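Local coordinates for pyrophosphate phosphohydrolase (Thermus thermophilus, PDB 2PRD), which catalyses the magnesium-dependent hydrolysis of inorganic pyrophosphate to two phosphate ions, and assembles as a homohexamer, at residues Q119-G122 with D123-E126; D10-P13 with E14-M18. One frame throughout, in Å; residues are numbered along the deposited sequence.

Both contacts are local turns in loops that flank the beta-barrel, with centres about 19 Å apart and no touch between them. Contact 1 lies at the surface, in the loop that leads from strand 101-109 to helix 126-138. Contact 2 is partly buried, where the N-terminal loop passes into strand 15-22. Helix 158-173 links them: Asp120 of contact 1 accepts from its first backbone N-H, that of Arg158, while Pro13 of contact 2 packs on Val165 and Arg166. In contact 1 a carboxylate gathers backbone N-H groups; contact 2 relies on a cis proline, one backbone bond, a bridging water and apolar packing.

Contact 1: Q119-G122 with D123-E126; sequences QDIG and DVPE
Asp123 reaches back over a single 3-10 turn to Gln119 and Asp120, its carboxylate laid against the backbone that enters the turn. Two successive i to i+3 bonds build the turn: Asp123 N to Asp120 O at 3.0 Å, and Val124 N to Ile121 O at 2.9 Å. The Asp123 carboxylate adds a reverse link, accepting the N-H groups of Gln119 and Asp120 ahead of the 3-10 turn. With CG anti to the carbonyl carbon (chi1 -65°), the carboxylate swings back to these two N-H groups; Asp123 CB itself lies 3.1 Å from Asp120 O. Gln119 N donates to Asp123 OD2 on the anti lone pair, over 2.5 Å, a length so unusually short that its exact value is doubtful. Asp120 N comes to the same oxygen at 2.9 Å, from above the carboxylate plane (45° out of it). Two donors from different directions thus probably grip one oxygen and limit rotation of the carboxylate.

Asp120 turns its carboxylate off from Asp123. Its OD1 accepts from Ile121 N at 2.9 Å and also from Arg158 N, tying the turn to the start of helix 158-173. Lys129 of helix 126-138 gives its NZ to Ile121 O, an oxygen already used by Val124. Just beyond, Pro125 occupies the N-cap position of that helix and packs on His117 of a second subunit. On the apolar side of the turn, Ile121 CD1 stands 4.4 Å from Val124 CG2.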
ATOM      1  N   GLN A 119      11.833  19.342 -19.107  1.00 17.19           N
ATOM      2  CA  GLN A 119      11.288  20.325 -20.028  1.00 10.82           C
ATOM      3  C   GLN A 119      11.259  19.859 -21.455  1.00 13.39           C
ATOM      4  O   GLN A 119      10.450  20.380 -22.261  1.00 15.14           O
ATOM      5  CB  GLN A 119      11.993  21.657 -19.713  1.00 13.81           C
ATOM      6  CG  GLN A 119      11.753  22.263 -18.329  1.00 15.26           C
ATOM      7  CD  GLN A 119      10.577  23.178 -18.089  1.00 35.45           C
ATOM      8  OE1 GLN A 119      10.049  23.905 -18.969  1.00 34.82           O
ATOM      9  NE2 GLN A 119      10.037  23.264 -16.828  1.00 26.88           N
ATOM     10  N   ASP A 120      12.029  18.824 -21.766  1.00  9.23           N
ATOM     11  CA  ASP A 120      12.034  18.295 -23.145  1.00  8.14           C
ATOM     12  C   ASP A 120      12.282  16.808 -22.987  1.00 14.46           C
ATOM     13  O   ASP A 120      12.589  16.439 -21.845  1.00 13.03           O
ATOM     14  CB  ASP A 120      13.035  19.011 -24.008  1.00 14.84           C
ATOM     15  CG  ASP A 120      12.707  19.099 -25.473  1.00 20.76           C
ATOM     16  OD1 ASP A 120      11.989  18.254 -26.051  1.00 22.93           O
ATOM     17  OD2 ASP A 120      13.238  20.042 -26.128  1.00 22.96           O
ATOM     18  N   ILE A 121      12.148  16.086 -24.084  1.00 15.19           N
ATOM     19  CA  ILE A 121      12.279  14.622 -24.053  1.00 14.91           C
ATOM     20  C   ILE A 121      13.654  14.191 -23.608  1.00 19.31           C
ATOM     21  O   ILE A 121      13.848  13.179 -22.920  1.00 17.09           O
ATOM     22  CB  ILE A 121      11.791  14.026 -25.368  1.00 11.57           C
ATOM     23  CG1 ILE A 121      11.454  12.537 -25.268  1.00 12.38           C
ATOM     24  CG2 ILE A 121      12.807  14.200 -26.506  1.00 18.46           C
ATOM     25  CD1 ILE A 121      10.292  12.274 -24.320  1.00  8.49           C
ATOM     26  N   GLY A 122      14.652  14.992 -23.947  1.00 17.45           N
ATOM     27  CA  GLY A 122      16.049  14.670 -23.607  1.00 10.18           C
ATOM     28  C   GLY A 122      16.252  14.724 -22.110  1.00 12.10           C
ATOM     29  O   GLY A 122      17.321  14.334 -21.639  1.00 19.20           O
ATOM     30  N   ASP A 123      15.305  15.238 -21.377  1.00 11.61           N
ATOM     31  CA  ASP A 123      15.318  15.376 -19.941  1.00  8.84           C
ATOM     32  C   ASP A 123      14.707  14.111 -19.300  1.00 13.30           C
ATOM     33  O   ASP A 123      14.882  13.965 -18.092  1.00 19.40           O
ATOM     34  CB  ASP A 123      14.539  16.562 -19.425  1.00 10.25           C
ATOM     35  CG  ASP A 123      15.036  17.936 -19.782  1.00 16.56           C
ATOM     36  OD1 ASP A 123      16.248  18.089 -19.918  1.00 20.08           O
ATOM     37  OD2 ASP A 123      14.199  18.869 -19.890  1.00 21.18           O
ATOM     38  N   VAL A 124      14.018  13.274 -20.012  1.00 12.15           N
ATOM     39  CA  VAL A 124      13.449  12.037 -19.367  1.00 10.87           C
ATOM     40  C   VAL A 124      14.623  11.102 -19.366  1.00 17.61           C
ATOM     41  O   VAL A 124      15.173  10.901 -20.475  1.00 22.02           O
ATOM     42  CB  VAL A 124      12.266  11.574 -20.209  1.00  9.97           C
ATOM     43  CG1 VAL A 124      11.761  10.216 -19.746  1.00 14.32           C
ATOM     44  CG2 VAL A 124      11.104  12.579 -19.972  1.00 10.43           C
ATOM     45  N   PRO A 125      15.068  10.623 -18.211  1.00 14.97           N
ATOM     46  CA  PRO A 125      16.255   9.770 -18.149  1.00 14.14           C
ATOM     47  C   PRO A 125      16.124   8.606 -19.110  1.00 14.78           C
ATOM     48  O   PRO A 125      14.991   8.072 -19.230  1.00 19.48           O
ATOM     49  CB  PRO A 125      16.333   9.357 -16.704  1.00 13.78           C
ATOM     50  CG  PRO A 125      15.275  10.040 -15.944  1.00 17.88           C
ATOM     51  CD  PRO A 125      14.447  10.873 -16.911  1.00 19.38           C
ATOM     52  N   GLU A 126      17.179   8.140 -19.769  1.00 10.53           N
ATOM     53  CA  GLU A 126      16.960   6.986 -20.655  1.00 17.58           C
ATOM     54  C   GLU A 126      16.603   5.666 -19.981  1.00 20.05           C
ATOM     55  O   GLU A 126      16.140   4.735 -20.706  1.00 14.50           O
ATOM     56  CB  GLU A 126      18.101   6.762 -21.637  1.00 37.68           C
ATOM     57  CG  GLU A 126      17.507   6.390 -23.020  1.00 59.39           C
ATOM     58  CD  GLU A 126      18.305   5.237 -23.616  1.00 74.50           C
ATOM     59  OE1 GLU A 126      19.337   4.902 -22.979  1.00 77.09           O
ATOM     60  OE2 GLU A 126      17.901   4.708 -24.679  1.00 83.40           O
TER

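Contact 2: D10-P13 with E14-M18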
ATOM      1  N   ASP A  10      -6.192  26.654 -20.942  1.00 21.18           N
ATOM      2  CA  ASP A  10      -5.721  27.959 -21.387  1.00 27.90           C
ATOM      3  C   ASP A  10      -4.274  28.105 -21.780  1.00 25.18           C
ATOM      4  O   ASP A  10      -3.919  29.052 -22.507  1.00 23.98           O
ATOM      5  CB  ASP A  10      -6.057  28.970 -20.253  1.00 41.98           C
ATOM      6  CG  ASP A  10      -7.571  29.207 -20.245  1.00 59.21           C
ATOM      7  OD1 ASP A  10      -8.130  29.443 -21.349  1.00 59.97           O
ATOM      8  OD2 ASP A  10      -8.163  29.144 -19.140  1.00 64.29           O
ATOM      9  N   LYS A  11      -3.438  27.217 -21.298  1.00 20.31           N
ATOM     10  CA  LYS A  11      -1.990  27.226 -21.520  1.00 21.73           C
ATOM     11  C   LYS A  11      -1.589  26.232 -22.596  1.00 14.64           C
ATOM     12  O   LYS A  11      -0.411  25.917 -22.769  1.00 21.89           O
ATOM     13  CB  LYS A  11      -1.274  26.906 -20.193  1.00 24.96           C
ATOM     14  CG  LYS A  11      -1.631  27.860 -19.054  1.00 28.44           C
ATOM     15  CD  LYS A  11      -1.025  27.371 -17.746  1.00 40.49           C
ATOM     16  CE  LYS A  11      -2.028  27.569 -16.607  1.00 60.38           C
ATOM     17  NZ  LYS A  11      -1.363  27.670 -15.266  1.00 64.40           N
ATOM     18  N   ALA A  12      -2.641  25.771 -23.260  1.00 17.92           N
ATOM     19  CA  ALA A  12      -2.481  24.793 -24.336  1.00 15.80           C
ATOM     20  C   ALA A  12      -1.870  25.547 -25.513  1.00 15.19           C
ATOM     21  O   ALA A  12      -2.173  26.729 -25.704  1.00 19.55           O
ATOM     22  CB  ALA A  12      -3.818  24.193 -24.747  1.00 13.71           C
ATOM     23  N   PRO A  13      -1.042  24.897 -26.275  1.00 17.31           N
ATOM     24  CA  PRO A  13      -0.635  23.505 -26.143  1.00 21.36           C
ATOM     25  C   PRO A  13       0.505  23.185 -25.214  1.00 14.85           C
ATOM     26  O   PRO A  13       0.761  21.987 -25.033  1.00 18.79           O
ATOM     27  CB  PRO A  13      -0.250  23.193 -27.626  1.00 15.92           C
ATOM     28  CG  PRO A  13       0.464  24.454 -28.030  1.00 13.47           C
ATOM     29  CD  PRO A  13      -0.441  25.568 -27.450  1.00 14.83           C
ATOM     30  N   GLU A  14       1.180  24.160 -24.645  1.00 17.94           N
ATOM     31  CA  GLU A  14       2.329  23.903 -23.764  1.00 18.64           C
ATOM     32  C   GLU A  14       1.958  23.140 -22.498  1.00 20.33           C
ATOM     33  O   GLU A  14       2.753  22.280 -22.063  1.00 12.40           O
ATOM     34  CB  GLU A  14       3.045  25.192 -23.405  1.00 28.09           C
ATOM     35  CG  GLU A  14       3.798  25.922 -24.484  1.00 27.97           C
ATOM     36  CD  GLU A  14       3.022  26.554 -25.608  1.00 35.62           C
ATOM     37  OE1 GLU A  14       1.819  26.893 -25.472  1.00 24.35           O
ATOM     38  OE2 GLU A  14       3.650  26.728 -26.706  1.00 42.85           O
ATOM     39  N   VAL A  15       0.833  23.503 -21.911  1.00 15.16           N
ATOM     40  CA  VAL A  15       0.290  22.889 -20.697  1.00  9.28           C
ATOM     41  C   VAL A  15      -1.163  22.566 -21.005  1.00  9.56           C
ATOM     42  O   VAL A  15      -1.914  23.419 -21.474  1.00  9.61           O
ATOM     43  CB  VAL A  15       0.477  23.738 -19.443  1.00  8.31           C
ATOM     44  CG1 VAL A  15      -0.048  23.000 -18.191  1.00  8.35           C
ATOM     45  CG2 VAL A  15       1.964  24.000 -19.118  1.00  9.00           C
ATOM     46  N   VAL A  16      -1.524  21.278 -20.899  1.00 12.36           N
ATOM     47  CA  VAL A  16      -2.871  20.827 -21.233  1.00  4.04           C
ATOM     48  C   VAL A  16      -3.572  20.109 -20.094  1.00  8.74           C
ATOM     49  O   VAL A  16      -2.928  19.656 -19.148  1.00 15.68           O
ATOM     50  CB  VAL A  16      -2.821  19.909 -22.464  1.00  6.29           C
ATOM     51  CG1 VAL A  16      -2.271  20.568 -23.746  1.00  7.88           C
ATOM     52  CG2 VAL A  16      -2.004  18.672 -22.195  1.00  6.89           C
ATOM     53  N   HIS A  17      -4.876  19.994 -20.184  1.00  5.76           N
ATOM     54  CA  HIS A  17      -5.686  19.237 -19.246  1.00  5.64           C
ATOM     55  C   HIS A  17      -5.584  17.768 -19.699  1.00 13.68           C
ATOM     56  O   HIS A  17      -5.482  17.557 -20.911  1.00 16.36           O
ATOM     57  CB  HIS A  17      -7.150  19.598 -19.263  1.00  6.59           C
ATOM     58  CG  HIS A  17      -7.513  20.797 -18.439  1.00  4.99           C
ATOM     59  ND1 HIS A  17      -8.555  21.624 -18.792  1.00 11.44           N
ATOM     60  CD2 HIS A  17      -6.944  21.324 -17.353  1.00 14.11           C
ATOM     61  CE1 HIS A  17      -8.663  22.584 -17.876  1.00 12.37           C
ATOM     62  NE2 HIS A  17      -7.700  22.417 -16.986  1.00 16.41           N
ATOM     63  N   MET A  18      -5.562  16.836 -18.770  1.00 15.87           N
ATOM     64  CA  MET A  18      -5.545  15.408 -19.059  1.00  6.23           C
ATOM     65  C   MET A  18      -6.498  14.709 -18.069  1.00  7.16           C
ATOM     66  O   MET A  18      -6.502  15.098 -16.896  1.00 10.71           O
ATOM     67  CB  MET A  18      -4.160  14.746 -19.008  1.00 10.41           C
ATOM     68  CG  MET A  18      -3.453  14.718 -20.350  1.00 14.05           C
ATOM     69  SD  MET A  18      -2.004  13.675 -20.414  1.00 22.62           S
ATOM     70  CE  MET A  18      -2.686  12.208 -19.619  1.00 21.61           C
TER
HETATM   71  O   HOH W   1      -3.742  24.547 -19.907  1.00 28.97           O
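Glu14 folds back alongside Pro13, the two side chains pointing the same way, at the type VI turn Lys11-Glu14, which has a cis peptide bond between Ala12 and Pro13. Glu14 CB lies 3.6 Å from Lys11 O. A turn about the CB-CG bond (chi2 68°) then brings CD to within 4.0 Å of Pro13 CD. At the tip, OE1 rests 3.3 Å from Pro13 CD, next to the ring nitrogen, while OE2 lies 4.1 Å from Pro13 CG.

One residue past the turn, Val15 N donates to Lys11 O at 2.8 Å in a nearly straight bond (165°). A water joins the same two residues, accepting from Lys11 N and donating to Val15 O, and the two CB atoms meet beside it. Further into the strand, Val16 CG1 sits 4.1 Å from Ala12 CB. Strand 15-22 runs on antiparallel to strand 84-97, and the Pro13 ring packs on Val165 and Arg166 of helix 158-173. With an alanine here the preceding peptide would probably revert to trans, leaving Glu14 without its ring neighbour and pulling Lys11 O from Val15 N. Because the carboxylate's closest approach to Pro13 is to a ring CH2, with no hydrogen bond between the two side chains, it probably adds little more than weak electrostatics, and the turn is probably held by the cis peptide, the backbone bond, the water and the packing of the ring.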